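Local coordinates for protein tRNA-splicing ligase RtcB (Thermus thermophilus, PDB 2EPG) that probably joins RNA ends in a GTP- and manganese-dependent ligation, linking a 2',3'-cyclic phosphate or 3'-phosphate end to a 5'-hydroxyl end, at residues G65-A70 / E346-R351; V98-V103 / E262-V267; W166-G171 / N307-A312; A466-G469 / G473-V476. One frame throughout, in Å; residues are numbered along the deposited sequence.

In the fold
The four contacts are separate from one another. Contacts 1 to 3 join parts of the RtcB chain far apart in sequence, while contact 4 is local, joining a helix to the strand that follows it. Contact 1 lies at the surface; contact 2 falls within the stretch of chain that it closes, their nearest atoms about 9 Å apart. Contacts 2 and 3 alternate along the sequence. Contact 4 comes nearest the predicted nucleotide site: the side chain of Val467 is about 8 Å from Gly411 and about 9 Å from that of His410, the predicted guanylylated histidine. Leu310 of contact 3 is about 10 Å from Leu217, and Pro100 of contact 2 about 11 Å from Asn340, side chain to side chain.

Contact 1 of 4, residues G65-A70 / E346-R351; sequences GIVEPA and EHRGRR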
loop_
_atom_site.group_PDB
_atom_site.type_symbol
_atom_site.label_atom_id
_atom_site.label_comp_id
_atom_site.label_asym_id
_atom_site.label_seq_id
_atom_site.Cartn_x
_atom_site.Cartn_y
_atom_site.Cartn_z
ATOM N N GLY A 65 -18.605 -9.226 13.989
ATOM C CA GLY A 65 -18.465 -7.778 14.003
ATOM C C GLY A 65 -18.105 -7.138 12.673
ATOM O O GLY A 65 -17.696 -5.974 12.633
ATOM N N ILE A 66 -18.231 -7.873 11.573
ATOM C CA ILE A 66 -17.903 -7.256 10.301
ATOM C C ILE A 66 -18.950 -6.188 10.000
ATOM O O ILE A 66 -20.113 -6.352 10.337
ATOM C CB ILE A 66 -17.862 -8.270 9.150
ATOM C CG1 ILE A 66 -17.486 -7.542 7.856
ATOM C CG2 ILE A 66 -19.206 -8.993 9.017
ATOM C CD1 ILE A 66 -16.817 -8.413 6.866
ATOM N N VAL A 67 -18.514 -5.092 9.391
ATOM C CA VAL A 67 -19.406 -3.992 9.033
ATOM C C VAL A 67 -19.773 -4.155 7.557
ATOM O O VAL A 67 -18.905 -4.392 6.710
ATOM C CB VAL A 67 -18.711 -2.620 9.269
ATOM C CG1 VAL A 67 -19.642 -1.453 8.876
ATOM C CG2 VAL A 67 -18.292 -2.498 10.747
ATOM N N GLU A 68 -21.063 -4.054 7.249
ATOM C CA GLU A 68 -21.515 -4.202 5.875
ATOM C C GLU A 68 -21.049 -3.033 5.003
ATOM O O GLU A 68 -21.165 -1.871 5.398
ATOM C CB GLU A 68 -23.048 -4.290 5.834
ATOM C CG GLU A 68 -23.611 -4.640 4.466
ATOM C CD GLU A 68 -25.064 -5.091 4.554
ATOM O OE1 GLU A 68 -25.957 -4.222 4.682
ATOM O OE2 GLU A 68 -25.308 -6.317 4.518
ATOM N N PRO A 69 -20.515 -3.327 3.799
ATOM C CA PRO A 69 -20.344 -4.681 3.269
ATOM C C PRO A 69 -18.873 -5.068 3.234
ATOM O O PRO A 69 -18.001 -4.206 3.335
ATOM C CB PRO A 69 -20.881 -4.550 1.859
ATOM C CG PRO A 69 -20.257 -3.208 1.440
ATOM C CD PRO A 69 -20.452 -2.331 2.710
ATOM N N ALA A 70 -18.605 -6.363 3.085
ATOM C CA ALA A 70 -17.235 -6.833 2.945
ATOM C C ALA A 70 -16.970 -6.423 1.494
ATOM O O ALA A 70 -17.865 -6.568 0.656
ATOM C CB ALA A 70 -17.166 -8.371 3.104
ATOM N N GLU A 346 -12.535 6.416 11.210
ATOM C CA GLU A 346 -13.902 6.858 11.453
ATOM C C GLU A 346 -14.716 6.639 10.190
ATOM O O GLU A 346 -14.410 7.218 9.152
ATOM C CB GLU A 346 -13.948 8.349 11.782
ATOM C CG GLU A 346 -13.285 8.734 13.087
ATOM C CD GLU A 346 -14.011 8.165 14.292
ATOM O OE1 GLU A 346 -13.321 7.557 15.148
ATOM O OE2 GLU A 346 -15.259 8.331 14.376
ATOM N N HIS A 347 -15.743 5.797 10.301
ATOM C CA HIS A 347 -16.668 5.473 9.206
ATOM C C HIS A 347 -18.033 5.245 9.858
ATOM O O HIS A 347 -18.129 4.579 10.891
ATOM C CB HIS A 347 -16.246 4.195 8.479
ATOM C CG HIS A 347 -14.930 4.297 7.777
ATOM N ND1 HIS A 347 -14.761 4.998 6.598
ATOM C CD2 HIS A 347 -13.716 3.779 8.082
ATOM C CE1 HIS A 347 -13.502 4.903 6.210
ATOM N NE2 HIS A 347 -12.847 4.167 7.093
ATOM N N ARG A 348 -19.074 5.816 9.258
ATOM C CA ARG A 348 -20.447 5.699 9.752
ATOM C C ARG A 348 -20.545 6.246 11.174
ATOM O O ARG A 348 -21.255 5.697 12.023
ATOM C CB ARG A 348 -20.877 4.240 9.725
ATOM C CG ARG A 348 -20.471 3.501 8.460
ATOM C CD ARG A 348 -21.659 3.180 7.584
ATOM N NE ARG A 348 -21.252 2.636 6.297
ATOM C CZ ARG A 348 -21.333 1.352 5.972
ATOM N NH1 ARG A 348 -20.937 0.955 4.770
ATOM N NH2 ARG A 348 -21.806 0.469 6.844
ATOM N N GLY A 349 -19.808 7.321 11.430
ATOM C CA GLY A 349 -19.799 7.938 12.742
ATOM C C GLY A 349 -19.193 7.093 13.847
ATOM O O GLY A 349 -19.347 7.422 15.018
ATOM N N ARG A 350 -18.509 6.004 13.501
ATOM C CA ARG A 350 -17.910 5.140 14.527
ATOM C C ARG A 350 -16.445 4.810 14.244
ATOM O O ARG A 350 -15.954 4.985 13.125
ATOM C CB ARG A 350 -18.682 3.824 14.644
ATOM C CG ARG A 350 -20.078 3.956 15.238
ATOM C CD ARG A 350 -20.825 2.620 15.274
ATOM N NE ARG A 350 -21.201 2.142 13.943
ATOM C CZ ARG A 350 -22.079 2.748 13.140
ATOM N NH1 ARG A 350 -22.355 2.236 11.949
ATOM N NH2 ARG A 350 -22.686 3.865 13.521
ATOM N N ARG A 351 -15.749 4.329 15.268
ATOM C CA ARG A 351 -14.358 3.949 15.106
ATOM C C ARG A 351 -14.374 2.479 14.710
ATOM O O ARG A 351 -14.921 1.642 15.428
ATOM C CB ARG A 351 -13.610 4.135 16.422
ATOM C CG ARG A 351 -12.196 3.558 16.455
ATOM C CD ARG A 351 -11.541 3.929 17.789
ATOM N NE ARG A 351 -10.658 2.892 18.308
ATOM C CZ ARG A 351 -9.337 2.921 18.213
ATOM N NH1 ARG A 351 -8.620 1.926 18.717
ATOM N NH2 ARG A 351 -8.735 3.950 17.619
#
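Val67 and Arg348 face each other with their CA atoms 9.8 Å apart, the closest pair of CA atoms between the irregular loop 65-70 and the tight turn of 346-351. That turn is a type I' beta turn from His347 to Arg350, the two-residue connection of a beta-hairpin that joins strands 332-347 and 350-357. Gly349 suits its positive phi, while Arg348, also at positive phi, sends a long side chain out to the loop. The chain bends at chi2 (-110°) and then runs on to deliver its guanidinium to the carbonyl of Glu68. Both terminal nitrogens grip this one oxygen end-on: NH2 of Arg348 lies 2.8 Å from O of Glu68 and NH1 of Arg348 lies 2.9 Å from the same atom. The oxygen sits close to the guanidinium plane, but sharing it bends both bonds, with N-H...O angles of 144° and 140°. The grip is thus on the backbone; the carboxylate of Glu68 turns elsewhere, its OE2 accepting a hydrogen bond from the backbone N of Asp33. Val67 suits its place because CG1 lies 3.5 Å from NH2 of Arg348 while the side chain also rests on Phe405. On the other flank comes Pro69, which follows a cis peptide bond: its ring carbon CD lies at the guanidinium edge, 3.9 Å from NH1 of Arg348.

Contact 2 of 4, residues V98-V103 / E262-V267; sequences VSPGGV and ERFLKV
Phe264 projects from the last turn of helix 250-265 and brings one side of its ring, CD2 and CE2, against Val98 and Pro100. Its CG stands anti to its own carbonyl carbon (chi1 -82°), which carries the ring out from the helix towards the loop. The pyrrolidine of Pro100 meets that side obliquely through CD and CG; CD of Pro100 is 3.6 Å from CD2 of Phe264, an apolar contact in which a rigid proline ring is matched to a flat aromatic one. At the edge of the phenyl ring, near its plane, lies a backbone atom: O of Val98 is 3.3 Å from CE2 of Phe264, where the slightly positive ring hydrogens would favour a carbonyl oxygen. The Val98 and Phe264 side chains run at about a right angle, meeting through CG1 and CE2. The valine CG1 lies between the backbone N and the carbonyl carbon (chi1 54°), and from there comes to 4.1 Å from CE2 of Phe264. The contact thus seats the C-terminal end of helix 250-265 of the RtcB fold on the segment linking strand 97-98 to strand 110-119, where Pro100 also touches Cys257 and Val261 of the same helix. A proline with phi of -54° fits the helix-like turn begun here, which N of Gly102 closes on O of Ser99 at 2.7 Å. Val98 also packs on Tyr293 of helix 288-321 and on Leu353 of strand 350-357.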
loop_
_atom_site.group_PDB
_atom_site.type_symbol
_atom_site.label_atom_id
_atom_site.label_comp_id
_atom_site.label_asym_id
_atom_site.label_seq_id
_atom_site.Cartn_x
_atom_site.Cartn_y
_atom_site.Cartn_z
ATOM N N VAL A 98 -9.758 -9.095 14.437
ATOM C CA VAL A 98 -8.636 -8.625 13.630
ATOM C C VAL A 98 -7.980 -9.890 13.090
ATOM O O VAL A 98 -7.758 -10.851 13.843
ATOM C CB VAL A 98 -7.588 -7.793 14.445
ATOM C CG1 VAL A 98 -7.100 -8.567 15.671
ATOM C CG2 VAL A 98 -6.374 -7.467 13.532
ATOM N N SER A 99 -7.691 -9.907 11.793
ATOM C CA SER A 99 -7.084 -11.081 11.174
ATOM C C SER A 99 -5.810 -10.811 10.390
ATOM O O SER A 99 -5.824 -10.054 9.423
ATOM C CB SER A 99 -8.074 -11.754 10.243
ATOM O OG SER A 99 -7.411 -12.767 9.522
ATOM N N PRO A 100 -4.689 -11.440 10.789
ATOM C CA PRO A 100 -3.417 -11.236 10.086
ATOM C C PRO A 100 -3.567 -11.526 8.594
ATOM O O PRO A 100 -2.941 -10.880 7.754
ATOM C CB PRO A 100 -2.480 -12.231 10.770
ATOM C CG PRO A 100 -3.024 -12.312 12.161
ATOM C CD PRO A 100 -4.519 -12.353 11.935
ATOM N N GLY A 101 -4.406 -12.503 8.268
ATOM C CA GLY A 101 -4.618 -12.846 6.874
ATOM C C GLY A 101 -5.340 -11.734 6.138
ATOM O O GLY A 101 -5.326 -11.686 4.904
ATOM N N GLY A 102 -5.976 -10.844 6.897
ATOM C CA GLY A 102 -6.704 -9.735 6.306
ATOM C C GLY A 102 -5.796 -8.570 5.977
ATOM O O GLY A 102 -6.207 -7.608 5.341
ATOM N N VAL A 103 -4.555 -8.651 6.432
ATOM C CA VAL A 103 -3.578 -7.603 6.184
ATOM C C VAL A 103 -2.566 -8.125 5.159
ATOM O O VAL A 103 -2.135 -7.400 4.273
ATOM C CB VAL A 103 -2.830 -7.224 7.491
ATOM C CG1 VAL A 103 -1.683 -6.262 7.184
ATOM C CG2 VAL A 103 -3.793 -6.582 8.489
ATOM N N GLU A 262 -0.283 -18.229 13.884
ATOM C CA GLU A 262 -0.210 -19.436 14.699
ATOM C C GLU A 262 -0.636 -19.193 16.135
ATOM O O GLU A 262 -1.252 -20.056 16.750
ATOM C CB GLU A 262 1.190 -20.074 14.638
ATOM C CG GLU A 262 2.367 -19.125 14.656
ATOM C CD GLU A 262 3.689 -19.847 14.374
ATOM O OE1 GLU A 262 3.868 -20.363 13.242
ATOM O OE2 GLU A 262 4.548 -19.901 15.286
ATOM N N ARG A 263 -0.337 -18.015 16.671
ATOM C CA ARG A 263 -0.757 -17.716 18.025
ATOM C C ARG A 263 -2.290 -17.611 18.042
ATOM O O ARG A 263 -2.931 -18.050 18.995
ATOM C CB ARG A 263 -0.121 -16.414 18.520
ATOM C CG ARG A 263 -0.521 -16.070 19.951
ATOM C CD ARG A 263 0.201 -14.855 20.524
ATOM N NE ARG A 263 -0.322 -14.557 21.859
ATOM C CZ ARG A 263 -0.132 -13.419 22.521
ATOM N NH1 ARG A 263 -0.662 -13.269 23.727
ATOM N NH2 ARG A 263 0.580 -12.435 21.987
ATOM N N PHE A 264 -2.870 -17.045 16.981
ATOM C CA PHE A 264 -4.333 -16.894 16.868
ATOM C C PHE A 264 -5.040 -18.225 16.643
ATOM O O PHE A 264 -6.205 -18.394 17.006
ATOM C CB PHE A 264 -4.706 -15.962 15.704
ATOM C CG PHE A 264 -4.625 -14.494 16.029
ATOM C CD1 PHE A 264 -3.853 -14.036 17.098
ATOM C CD2 PHE A 264 -5.278 -13.561 15.225
ATOM C CE1 PHE A 264 -3.730 -12.664 17.362
ATOM C CE2 PHE A 264 -5.159 -12.186 15.480
ATOM C CZ PHE A 264 -4.385 -11.737 16.546
ATOM N N LEU A 265 -4.348 -19.166 16.016
ATOM C CA LEU A 265 -4.939 -20.465 15.764
ATOM C C LEU A 265 -5.030 -21.242 17.076
ATOM O O LEU A 265 -6.052 -21.865 17.371
ATOM C CB LEU A 265 -4.092 -21.239 14.749
ATOM C CG LEU A 265 -4.152 -20.745 13.297
ATOM C CD1 LEU A 265 -2.991 -21.337 12.501
ATOM C CD2 LEU A 265 -5.499 -21.125 12.680
ATOM N N LYS A 266 -3.966 -21.165 17.871
ATOM C CA LYS A 266 -3.893 -21.886 19.138
ATOM C C LYS A 266 -4.575 -21.193 20.309
ATOM O O LYS A 266 -4.200 -21.409 21.459
ATOM C CB LYS A 266 -2.428 -22.158 19.490
ATOM C CG LYS A 266 -2.215 -23.415 20.331
ATOM C CD LYS A 266 -0.743 -23.821 20.359
ATOM C CE LYS A 266 -0.561 -25.270 20.813
ATOM N NZ LYS A 266 -1.066 -25.509 22.193
ATOM N N VAL A 267 -5.577 -20.367 20.025
ATOM C CA VAL A 267 -6.299 -19.669 21.080
ATOM C C VAL A 267 -7.711 -19.380 20.597
ATOM O O VAL A 267 -8.536 -18.849 21.340
ATOM C CB VAL A 267 -5.593 -18.339 21.463
ATOM C CG1 VAL A 267 -5.902 -17.248 20.431
ATOM C CG2 VAL A 267 -6.019 -17.909 22.849
#

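Contact 3 of 4, residues W166-G171 / N307-A312; sequences WLVKRG and NRQLIA
Leu167 and Val168, in the last turn of helix 164-169, pack against Gln309 and Leu310 of the long helix 288-321, the nearest CA atoms being those of Leu167 and Leu310, 7.3 Å apart. Gln309 comes first. Its CG lies anti to the backbone N (chi1 176°) and the chain then bends at chi2, laying the amide against the methyl group CG2 of Val168, which is 3.6 Å from CD of Gln309. The methyl touches the amide's carbon, oxygen and nitrogen at similar distances, the side chains crossing at about a right angle. The buried amide is satisfied at both ends: OE1 accepts from Arg112 NH1, while NE2 donates to Asp177 OD1 and Tyr172 O. A leucine in place of Gln309 would probably leave Arg112, Asp177 and the carbonyl of Tyr172 without their amide partner. Next comes Leu310, whose CG lies 4.2 Å from CD1 of Leu167. Leucine suits both places: CD1 of Leu167 meets this apolar methine and is equally close to the backbone N of Leu310, and Leu167 also packs on Ile159 and Phe151. The shorter helix stops at Gly171, a glycine because at its positive phi (95°) a CB would press on the carbonyl O of Arg170. There N of Gly171 bonds to O of Val168, and N of Tyr172 to O of Leu167: a Schellman motif ending this helix of the RtcB fold.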
loop_
_atom_site.group_PDB
_atom_site.type_symbol
_atom_site.label_atom_id
_atom_site.label_comp_id
_atom_site.label_asym_id
_atom_site.label_seq_id
_atom_site.Cartn_x
_atom_site.Cartn_y
_atom_site.Cartn_z
ATOM N N TRP A 166 11.174 9.587 12.830
ATOM C CA TRP A 166 12.407 9.407 13.614
ATOM C C TRP A 166 13.606 9.674 12.717
ATOM O O TRP A 166 14.523 10.399 13.094
ATOM C CB TRP A 166 12.517 7.972 14.161
ATOM C CG TRP A 166 13.622 7.762 15.201
ATOM C CD1 TRP A 166 13.487 7.803 16.563
ATOM C CD2 TRP A 166 15.012 7.464 14.949
ATOM N NE1 TRP A 166 14.696 7.548 17.170
ATOM C CE2 TRP A 166 15.647 7.338 16.203
ATOM C CE3 TRP A 166 15.775 7.294 13.785
ATOM C CZ2 TRP A 166 17.014 7.049 16.330
ATOM C CZ3 TRP A 166 17.135 7.006 13.906
ATOM C CH2 TRP A 166 17.742 6.887 15.175
ATOM N N LEU A 167 13.586 9.081 11.526
ATOM C CA LEU A 167 14.661 9.240 10.558
ATOM C C LEU A 167 14.769 10.667 10.024
ATOM O O LEU A 167 15.867 11.184 9.855
ATOM C CB LEU A 167 14.458 8.279 9.390
ATOM C CG LEU A 167 14.695 6.785 9.643
ATOM C CD1 LEU A 167 14.261 5.979 8.412
ATOM C CD2 LEU A 167 16.169 6.553 9.927
ATOM N N VAL A 168 13.630 11.296 9.744
ATOM C CA VAL A 168 13.644 12.659 9.234
ATOM C C VAL A 168 14.274 13.616 10.249
ATOM O O VAL A 168 15.070 14.478 9.883
ATOM C CB VAL A 168 12.211 13.154 8.924
ATOM C CG1 VAL A 168 12.237 14.644 8.579
ATOM C CG2 VAL A 168 11.637 12.341 7.784
ATOM N N LYS A 169 13.890 13.474 11.516
ATOM C CA LYS A 169 14.424 14.319 12.580
ATOM C C LYS A 169 15.925 14.130 12.780
ATOM O O LYS A 169 16.562 14.973 13.388
ATOM C CB LYS A 169 13.675 14.057 13.890
ATOM C CG LYS A 169 12.230 14.532 13.849
ATOM C CD LYS A 169 11.372 13.928 14.957
ATOM C CE LYS A 169 11.902 14.266 16.336
ATOM N NZ LYS A 169 10.953 13.793 17.370
ATOM N N ARG A 170 16.496 13.035 12.270
ATOM C CA ARG A 170 17.942 12.819 12.400
ATOM C C ARG A 170 18.674 13.090 11.095
ATOM O O ARG A 170 19.801 12.651 10.911
ATOM C CB ARG A 170 18.279 11.395 12.861
ATOM C CG ARG A 170 18.309 11.189 14.377
ATOM C CD ARG A 170 16.927 11.074 14.939
ATOM N NE ARG A 170 16.878 10.991 16.396
ATOM C CZ ARG A 170 15.737 10.970 17.077
ATOM N NH1 ARG A 170 15.738 10.898 18.395
ATOM N NH2 ARG A 170 14.577 11.025 16.427
ATOM N N GLY A 171 18.025 13.789 10.175
ATOM C CA GLY A 171 18.690 14.121 8.923
ATOM C C GLY A 171 18.474 13.228 7.719
ATOM O O GLY A 171 18.961 13.537 6.643
ATOM N N ASN A 307 11.628 2.490 6.272
ATOM C CA ASN A 307 12.400 1.886 5.202
ATOM C C ASN A 307 12.262 2.696 3.906
ATOM O O ASN A 307 13.251 2.928 3.199
ATOM C CB ASN A 307 11.929 0.445 4.970
ATOM C CG ASN A 307 12.793 -0.279 3.966
ATOM O OD1 ASN A 307 14.015 -0.183 4.017
ATOM N ND2 ASN A 307 12.170 -1.017 3.053
ATOM N N ARG A 308 11.036 3.104 3.579
ATOM C CA ARG A 308 10.825 3.878 2.364
ATOM C C ARG A 308 11.437 5.270 2.538
ATOM O O ARG A 308 11.996 5.835 1.597
ATOM C CB ARG A 308 9.327 3.966 2.033
ATOM C CG ARG A 308 8.731 2.624 1.573
ATOM C CD ARG A 308 7.382 2.781 0.856
ATOM N NE ARG A 308 6.278 3.172 1.735
ATOM C CZ ARG A 308 5.475 2.322 2.370
ATOM N NH1 ARG A 308 4.504 2.786 3.134
ATOM N NH2 ARG A 308 5.639 1.009 2.247
ATOM N N GLN A 309 11.338 5.821 3.744
ATOM C CA GLN A 309 11.908 7.125 4.004
ATOM C C GLN A 309 13.421 7.066 3.779
ATOM O O GLN A 309 13.985 7.962 3.147
ATOM C CB GLN A 309 11.611 7.567 5.444
ATOM C CG GLN A 309 12.262 8.896 5.837
ATOM C CD GLN A 309 11.746 10.091 5.011
ATOM O OE1 GLN A 309 10.541 10.242 4.799
ATOM N NE2 GLN A 309 12.658 10.942 4.566
ATOM N N LEU A 310 14.067 6.000 4.261
ATOM C CA LEU A 310 15.520 5.861 4.114
ATOM C C LEU A 310 15.897 5.739 2.656
ATOM O O LEU A 310 16.846 6.359 2.195
ATOM C CB LEU A 310 16.052 4.618 4.858
ATOM C CG LEU A 310 17.274 4.784 5.783
ATOM C CD1 LEU A 310 17.946 3.421 6.023
ATOM C CD2 LEU A 310 18.276 5.770 5.196
ATOM N N ILE A 311 15.155 4.922 1.924
ATOM C CA ILE A 311 15.437 4.741 0.508
ATOM C C ILE A 311 15.312 6.074 -0.224
ATOM O O ILE A 311 16.126 6.396 -1.086
ATOM C CB ILE A 311 14.487 3.693 -0.109
ATOM C CG1 ILE A 311 14.781 2.317 0.512
ATOM C CG2 ILE A 311 14.682 3.624 -1.635
ATOM C CD1 ILE A 311 13.791 1.227 0.146
ATOM N N ALA A 312 14.303 6.858 0.135
ATOM C CA ALA A 312 14.105 8.156 -0.502
ATOM C C ALA A 312 15.321 9.043 -0.247
ATOM O O ALA A 312 15.745 9.789 -1.131
ATOM C CB ALA A 312 12.837 8.826 0.033
#

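Contact 4 of 4, residues A466-G469 / G473-V476; sequences AVEG and GKKV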
loop_
_atom_site.group_PDB
_atom_site.type_symbol
_atom_site.label_atom_id
_atom_site.label_comp_id
_atom_site.label_asym_id
_atom_site.label_seq_id
_atom_site.Cartn_x
_atom_site.Cartn_y
_atom_site.Cartn_z
ATOM N N ALA A 466 -12.011 0.307 -14.105
ATOM C CA ALA A 466 -13.131 -0.084 -13.249
ATOM C C ALA A 466 -13.210 0.856 -12.056
ATOM O O ALA A 466 -14.289 1.319 -11.676
ATOM C CB ALA A 466 -12.950 -1.495 -12.778
ATOM N N VAL A 467 -12.059 1.145 -11.468
ATOM C CA VAL A 467 -12.020 2.036 -10.319
ATOM C C VAL A 467 -12.596 3.403 -10.654
ATOM O O VAL A 467 -13.439 3.915 -9.917
ATOM C CB VAL A 467 -10.579 2.189 -9.789
ATOM C CG1 VAL A 467 -10.417 3.509 -9.076
ATOM C CG2 VAL A 467 -10.269 1.037 -8.839
ATOM N N GLU A 468 -12.154 4.000 -11.756
ATOM C CA GLU A 468 -12.684 5.307 -12.106
ATOM C C GLU A 468 -14.164 5.183 -12.460
ATOM O O GLU A 468 -14.973 6.031 -12.084
ATOM C CB GLU A 468 -11.902 5.943 -13.268
ATOM C CG GLU A 468 -12.424 7.339 -13.609
ATOM C CD GLU A 468 -11.489 8.159 -14.486
ATOM O OE1 GLU A 468 -11.149 7.686 -15.598
ATOM O OE2 GLU A 468 -11.104 9.279 -14.051
ATOM N N GLY A 469 -14.519 4.115 -13.161
ATOM C CA GLY A 469 -15.905 3.909 -13.527
ATOM C C GLY A 469 -16.813 3.756 -12.315
ATOM O O GLY A 469 -17.938 4.263 -12.309
ATOM N N GLY A 473 -12.012 6.393 -7.584
ATOM C CA GLY A 473 -10.635 6.712 -7.897
ATOM C C GLY A 473 -10.511 7.522 -9.172
ATOM O O GLY A 473 -10.534 6.961 -10.270
ATOM N N LYS A 474 -10.371 8.838 -9.030
ATOM C CA LYS A 474 -10.259 9.707 -10.182
ATOM C C LYS A 474 -8.843 9.670 -10.766
ATOM O O LYS A 474 -7.862 9.834 -10.035
ATOM C CB LYS A 474 -10.604 11.139 -9.784
ATOM C CG LYS A 474 -10.362 12.149 -10.900
ATOM C CD LYS A 474 -10.533 13.581 -10.413
ATOM C CE LYS A 474 -11.979 13.907 -10.128
ATOM N NZ LYS A 474 -12.142 15.346 -9.760
ATOM N N LYS A 475 -8.743 9.448 -12.076
ATOM C CA LYS A 475 -7.448 9.417 -12.748
ATOM C C LYS A 475 -6.809 10.783 -12.766
ATOM O O LYS A 475 -7.451 11.769 -13.107
ATOM C CB LYS A 475 -7.586 8.934 -14.187
ATOM C CG LYS A 475 -7.851 7.455 -14.290
ATOM C CD LYS A 475 -8.094 7.028 -15.725
ATOM C CE LYS A 475 -6.880 7.243 -16.591
ATOM N NZ LYS A 475 -7.165 6.802 -18.005
ATOM N N VAL A 476 -5.534 10.838 -12.396
ATOM C CA VAL A 476 -4.817 12.098 -12.389
ATOM C C VAL A 476 -3.673 12.070 -13.383
ATOM O O VAL A 476 -3.543 12.976 -14.201
ATOM C CB VAL A 476 -4.267 12.424 -10.993
ATOM C CG1 VAL A 476 -3.505 13.748 -11.043
ATOM C CG2 VAL A 476 -5.422 12.469 -9.988
HETATM O O HOH W 1 -9.704 12.155 -14.703
HETATM O O HOH W 2 -13.437 7.990 -9.747
#
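Val467 and Glu468 of helix 462-470 meet the start of strand 474-486 across a short connection, with the CA atoms of Glu468 and Gly473 only 4.9 Å apart. Val467 comes first: its CG1, anti to the backbone N (chi1 154°), presses to 3.4 Å from CA of Gly473, tighter than usual for two carbons. Glycine suits that place because a CB would point into this methyl group. Glu468 follows, its CA-H close to O of Gly473. From there its side chain runs extended beyond CG to the strand, where N of Lys475 donates to OE2 of Glu468 at 3.1 Å. The bond is nearly straight (167°) but meets the oxygen from well above the carboxylate plane. A water also donates to OE2 of Glu468 and to O of Lys475, so that OE2 reaches N of Lys475 directly and its O through the water. The side chains of Glu468 and Lys475 cross at about a right angle, CD of Lys475 lying 3.1 Å from OE1 of Glu468, and the lysine amino group makes a cation-pi contact with Tyr226. An alanine in place of Lys475 would probably leave the carboxylate less covered and Tyr226 without its cationic mate, although the backbone bond could remain. Val467 also touches Cys409, next to the predicted guanylylated histidine, His410; this helix-to-strand turn thus borders the probable nucleotide site of an RtcB ligase.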